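Local coordinates for BH1408 protein (Bacillus halodurans, PDB 4E0A) that probably transfers an acetyl group to an amino group of a substrate not yet identified, at residues 16-21 against 93-98; 24-29 against 130-134. The protein carries 1 engineered substitution. One frame throughout, in Å; residues are numbered along the deposited sequence.

Interaction 1 of 2, residues 16-21 against 93-98; sequences RLHTQV and DLCVDE. With PO4 (phosphate ion), chain E.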
# COMPACT_ATOMS: atom_id res chain seq x y z
N ARG A 16 -18.02 -10.86 -14.41
CA ARG A 16 -18.38 -12.06 -13.67
C ARG A 16 -17.18 -12.60 -12.90
O ARG A 16 -17.28 -12.96 -11.72
CB ARG A 16 -18.92 -13.13 -14.64
CG ARG A 16 -19.26 -14.46 -13.97
CD ARG A 16 -19.81 -15.47 -14.97
NE ARG A 16 -18.82 -15.88 -15.96
CZ ARG A 16 -17.97 -16.89 -15.79
NH1 ARG A 16 -17.98 -17.58 -14.65
NH2 ARG A 16 -17.11 -17.21 -16.75
N LEU A 17 -16.03 -12.65 -13.58
CA LEU A 17 -14.79 -13.06 -12.92
C LEU A 17 -14.40 -12.10 -11.80
O LEU A 17 -13.98 -12.54 -10.74
CB LEU A 17 -13.65 -13.15 -13.94
CG LEU A 17 -13.45 -14.48 -14.67
CD1 LEU A 17 -14.74 -15.16 -15.06
CD2 LEU A 17 -12.58 -14.22 -15.90
N HIS A 18 -14.54 -10.80 -12.04
CA HIS A 18 -14.19 -9.83 -11.00
C HIS A 18 -15.04 -10.06 -9.76
O HIS A 18 -14.55 -9.95 -8.62
CB HIS A 18 -14.34 -8.40 -11.50
CG HIS A 18 -13.93 -7.37 -10.50
ND1 HIS A 18 -14.81 -6.81 -9.59
CD2 HIS A 18 -12.73 -6.80 -10.24
CE1 HIS A 18 -14.18 -5.94 -8.83
NE2 HIS A 18 -12.91 -5.92 -9.20
N THR A 19 -16.30 -10.39 -9.98
CA THR A 19 -17.24 -10.63 -8.88
C THR A 19 -16.88 -11.83 -8.00
O THR A 19 -17.02 -11.75 -6.78
CB THR A 19 -18.69 -10.73 -9.41
OG1 THR A 19 -19.06 -9.44 -9.92
CG2 THR A 19 -19.66 -11.12 -8.29
N GLN A 20 -16.43 -12.94 -8.61
CA GLN A 20 -15.94 -14.08 -7.82
C GLN A 20 -14.91 -13.60 -6.81
O GLN A 20 -15.02 -13.89 -5.61
CB GLN A 20 -15.29 -15.14 -8.72
CG GLN A 20 -16.21 -15.80 -9.70
CD GLN A 20 -15.49 -16.78 -10.61
OE1 GLN A 20 -14.29 -17.05 -10.43
NE2 GLN A 20 -16.21 -17.32 -11.58
N VAL A 21 -13.92 -12.85 -7.28
CA VAL A 21 -12.85 -12.38 -6.40
C VAL A 21 -13.38 -11.33 -5.42
O VAL A 21 -13.03 -11.35 -4.23
CB VAL A 21 -11.63 -11.86 -7.20
CG1 VAL A 21 -10.66 -11.12 -6.28
CG2 VAL A 21 -10.91 -13.03 -7.89
N ASP A 93 -5.69 -5.86 -11.24
CA ASP A 93 -6.56 -7.03 -11.21
C ASP A 93 -5.89 -8.20 -11.92
O ASP A 93 -5.23 -8.03 -12.94
CB ASP A 93 -7.89 -6.72 -11.91
CG ASP A 93 -8.61 -5.52 -11.30
OD1 ASP A 93 -8.39 -4.38 -11.79
OD2 ASP A 93 -9.35 -5.72 -10.32
N LEU A 94 -6.08 -9.39 -11.38
CA LEU A 94 -5.73 -10.61 -12.10
C LEU A 94 -6.58 -11.75 -11.57
O LEU A 94 -6.31 -12.28 -10.48
CB LEU A 94 -4.23 -10.93 -12.00
CG LEU A 94 -3.63 -11.98 -12.96
CD1 LEU A 94 -2.12 -11.85 -13.05
CD2 LEU A 94 -4.00 -13.43 -12.56
N CYS A 95 -7.59 -12.13 -12.34
CA CYS A 95 -8.56 -13.13 -11.91
C CYS A 95 -8.58 -14.33 -12.84
O CYS A 95 -8.62 -14.17 -14.06
CB CYS A 95 -9.96 -12.52 -11.85
SG CYS A 95 -10.10 -10.96 -10.95
N VAL A 96 -8.54 -15.52 -12.27
CA VAL A 96 -8.76 -16.75 -13.02
C VAL A 96 -10.07 -17.33 -12.51
O VAL A 96 -10.29 -17.40 -11.31
CB VAL A 96 -7.61 -17.76 -12.81
CG1 VAL A 96 -7.90 -19.07 -13.53
CG2 VAL A 96 -6.27 -17.17 -13.27
N ASP A 97 -10.95 -17.68 -13.44
CA ASP A 97 -12.26 -18.26 -13.13
C ASP A 97 -12.08 -19.44 -12.19
O ASP A 97 -11.30 -20.36 -12.49
CB ASP A 97 -12.90 -18.73 -14.45
CG ASP A 97 -14.36 -19.17 -14.29
OD1 ASP A 97 -14.82 -19.45 -13.17
OD2 ASP A 97 -15.06 -19.26 -15.33
N GLU A 98 -12.79 -19.41 -11.06
CA GLU A 98 -12.70 -20.45 -10.01
C GLU A 98 -12.65 -21.88 -10.55
O GLU A 98 -11.89 -22.71 -10.06
CB GLU A 98 -13.88 -20.35 -9.05
CG GLU A 98 -13.89 -19.15 -8.15
CD GLU A 98 -15.26 -18.90 -7.52
OE1 GLU A 98 -15.33 -18.18 -6.50
OE2 GLU A 98 -16.26 -19.44 -8.04
P PO4 E . -4.12 -8.26 -7.79
O1 PO4 E . -5.51 -8.20 -8.39
O2 PO4 E . -3.94 -9.56 -7.02
O3 PO4 E . -3.10 -8.19 -8.89
O4 PO4 E . -3.94 -7.09 -6.86
O HOH W 1 -16.41 -15.90 -4.66
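Glu98 N donates to Gln20 OE1 at 2.9 Å, the shortest hydrogen bond between the two segments. The other end of the Gln20 amide is also used. Its NE2 donates to Asp97 OD1 at 3.0 Å, so one amide holds two successive residues. The Glu98 carboxylate stacks on this amide, the planes 22° apart. A water joins Gln20 O to Glu98 OE1. With an alanine in place of Gln20, Glu98 N would probably lose its acceptor and Asp97 OD1 its amide donor, leaving the carboxylate held mainly by Arg16.

Arg16 NH2 makes a salt bridge to Asp97 OD2 at 3.2 Å, and NH1 adds a weak bond to the same oxygen. Gln20 NE2 and Arg16 NH2 both approach from outside the carboxylate plane. The Arg16 chain starts extended and bends at chi3 (66°), which turns the guanidinium toward the strand end. Leu17 CD1 lies against one face of it.

Back along strand 86-96, Cys95 makes the apolar part. Val21 CG2 packs on Cys95 SG at 3.8 Å, and Leu17 CB faces Cys95 CB. His18 brings its ring edge to Asp93 OD2, 3.5 Å from CD2, while its ND1 bonds to Thr39. The axes of 16-21 and 93-96 stand at 94°. In the GNAT fold this lays the first helix across the central sheet. A phosphate ion, probably from the crystallisation liquor, lies by Asp93 and Leu94. The buried Asp97 carboxylate, where the strand ends, probably has its charge at least partly compensated by Arg16 and the Gln20 amide.

Interaction 2 of 2, residues 24-29 against 130-134; sequences AHVKER and YDFND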
# COMPACT_ATOMS: atom_id res chain seq x y z
N ALA A 24 -15.15 -12.97 -2.55
CA ALA A 24 -14.21 -13.60 -1.62
C ALA A 24 -13.73 -12.57 -0.61
O ALA A 24 -13.63 -12.85 0.58
CB ALA A 24 -13.03 -14.20 -2.37
N HIS A 25 -13.46 -11.37 -1.10
CA HIS A 25 -12.95 -10.30 -0.27
C HIS A 25 -14.04 -9.79 0.67
O HIS A 25 -13.78 -9.49 1.84
CB HIS A 25 -12.34 -9.18 -1.14
CG HIS A 25 -10.98 -9.52 -1.69
ND1 HIS A 25 -10.79 -10.41 -2.72
CD2 HIS A 25 -9.74 -9.10 -1.33
CE1 HIS A 25 -9.50 -10.52 -2.99
NE2 HIS A 25 -8.83 -9.74 -2.14
N VAL A 26 -15.27 -9.71 0.18
CA VAL A 26 -16.40 -9.32 1.03
C VAL A 26 -16.57 -10.34 2.17
O VAL A 26 -16.80 -9.97 3.32
CB VAL A 26 -17.71 -9.19 0.23
CG1 VAL A 26 -18.92 -9.10 1.16
CG2 VAL A 26 -17.63 -7.98 -0.69
N LYS A 27 -16.43 -11.61 1.84
CA LYS A 27 -16.57 -12.69 2.81
C LYS A 27 -15.55 -12.55 3.94
O LYS A 27 -15.91 -12.68 5.12
CB LYS A 27 -16.39 -14.03 2.09
CG LYS A 27 -16.81 -15.26 2.88
CD LYS A 27 -16.98 -16.45 1.94
CE LYS A 27 -17.23 -17.74 2.70
NZ LYS A 27 -16.12 -18.05 3.64
N GLU A 28 -14.30 -12.29 3.59
CA GLU A 28 -13.21 -12.31 4.58
C GLU A 28 -12.94 -10.96 5.25
O GLU A 28 -12.46 -10.90 6.38
CB GLU A 28 -11.91 -12.80 3.93
CG GLU A 28 -12.00 -14.18 3.31
CD GLU A 28 -12.30 -15.25 4.33
OE1 GLU A 28 -11.83 -15.13 5.49
OE2 GLU A 28 -13.00 -16.22 3.98
N ARG A 29 -13.21 -9.87 4.53
CA ARG A 29 -12.98 -8.53 5.06
C ARG A 29 -14.18 -7.64 4.72
O ARG A 29 -14.04 -6.69 3.93
CB ARG A 29 -11.70 -7.92 4.46
CG ARG A 29 -10.38 -8.52 4.98
CD ARG A 29 -10.28 -8.50 6.50
NE ARG A 29 -10.32 -7.16 7.08
CZ ARG A 29 -9.25 -6.44 7.41
NH1 ARG A 29 -8.03 -6.91 7.19
NH2 ARG A 29 -9.39 -5.22 7.93
N TYR A 130 -4.29 -8.83 -0.31
CA TYR A 130 -4.75 -8.85 1.08
C TYR A 130 -4.22 -10.04 1.87
O TYR A 130 -4.07 -11.13 1.33
CB TYR A 130 -6.28 -8.74 1.16
CG TYR A 130 -6.70 -7.31 1.00
CD1 TYR A 130 -6.77 -6.72 -0.25
CD2 TYR A 130 -6.94 -6.51 2.12
CE1 TYR A 130 -7.10 -5.41 -0.40
CE2 TYR A 130 -7.29 -5.19 1.98
CZ TYR A 130 -7.36 -4.64 0.71
OH TYR A 130 -7.71 -3.31 0.54
N ASP A 131 -3.94 -9.80 3.15
CA ASP A 131 -3.24 -10.76 4.01
C ASP A 131 -3.95 -12.12 4.10
O ASP A 131 -3.30 -13.16 4.19
CB ASP A 131 -3.04 -10.15 5.41
CG ASP A 131 -2.40 -11.12 6.40
OD1 ASP A 131 -1.23 -11.50 6.21
OD2 ASP A 131 -3.07 -11.47 7.41
N PHE A 132 -5.28 -12.11 4.06
CA PHE A 132 -6.04 -13.37 4.18
C PHE A 132 -5.89 -14.27 2.95
O PHE A 132 -6.21 -15.46 3.00
CB PHE A 132 -7.52 -13.07 4.38
CG PHE A 132 -8.22 -12.58 3.12
CD1 PHE A 132 -8.34 -11.22 2.86
CD2 PHE A 132 -8.75 -13.47 2.20
CE1 PHE A 132 -8.98 -10.78 1.72
CE2 PHE A 132 -9.39 -13.03 1.06
CZ PHE A 132 -9.50 -11.69 0.82
N ASN A 133 -5.44 -13.69 1.84
CA ASN A 133 -5.54 -14.32 0.52
C ASN A 133 -4.36 -15.26 0.27
O ASN A 133 -3.45 -14.96 -0.51
CB ASN A 133 -5.62 -13.22 -0.55
CG ASN A 133 -6.08 -13.74 -1.90
OD1 ASN A 133 -6.17 -14.94 -2.13
ND2 ASN A 133 -6.36 -12.81 -2.82
N ASP A 134 -4.40 -16.41 0.93
CA ASP A 134 -3.30 -17.37 0.88
C ASP A 134 -3.12 -17.92 -0.52
O ASP A 134 -1.99 -18.12 -0.99
CB ASP A 134 -3.54 -18.51 1.86
CG ASP A 134 -3.04 -18.19 3.26
OD1 ASP A 134 -2.14 -17.33 3.39
OD2 ASP A 134 -3.52 -18.81 4.22
O HOH W 2 -6.16 -9.92 -2.24
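Phe132 points its ring edge at the face of His25, with Phe132 CZ 3.4 Å from His25 CD2. The ring centroids are 4.8 Å apart and the planes stand at 75°, an edge-to-face pair. Glu28 covers one face of Phe132. Its CB lies 3.7 Å from the ring centroid, almost on the normal, as a CH-pi contact. Arg29 CG comes within 4.0 Å of Phe132 CD1. Phe132 carries its CG between the backbone N and the carbonyl carbon (chi1 74°), and this swings the ring toward the helix. Asn133 CB lies over the opposite face, offset toward the rim.

Tyr130 CD1 comes to the edge of His25 and completes an aromatic cluster. Phe33 extends it, paired edge-to-face with both His25 and Tyr130. The cluster joins the end of helix 11-28 to the loop between strand 124-130 and helix 134-142 of the GNAT fold. A type I turn from Tyr130 to Asn133 shapes this loop.

One water holds the polar side together. It lies 2.7 Å from His25 NE2 and accepts from Tyr130 N and Asn133 ND2. His25 ND1 bonds to Val21 O, so both ring nitrogens have partners and the ring rotation is fixed. Asn133 sits at the N-cap of helix 134-142. Arg29 is held by salt bridges to Glu153 and Asp31, and Tyr130 pairs with a strand of the second subunit in an antiparallel ladder.

From the N terminus, the chain enters helix 11-28, which supplies one side of both contacts. Interaction 1 uses residues 16-21 and interaction 2 uses residues 24-29 near the helix end. The chain then runs through helix 42-50 and two strands to 86-96. There interaction 1 closes its loop on residues 93-98. Helix 105-119 and strand 124-130 follow, and interaction 2 closes on residues 130-134. The two loops cross, because the segments alternate along the sequence. Their centres lie about 13 Å apart. Together they tie one helix to an inner strand of the sheet and to the loop beyond a strand that is outermost within this chain.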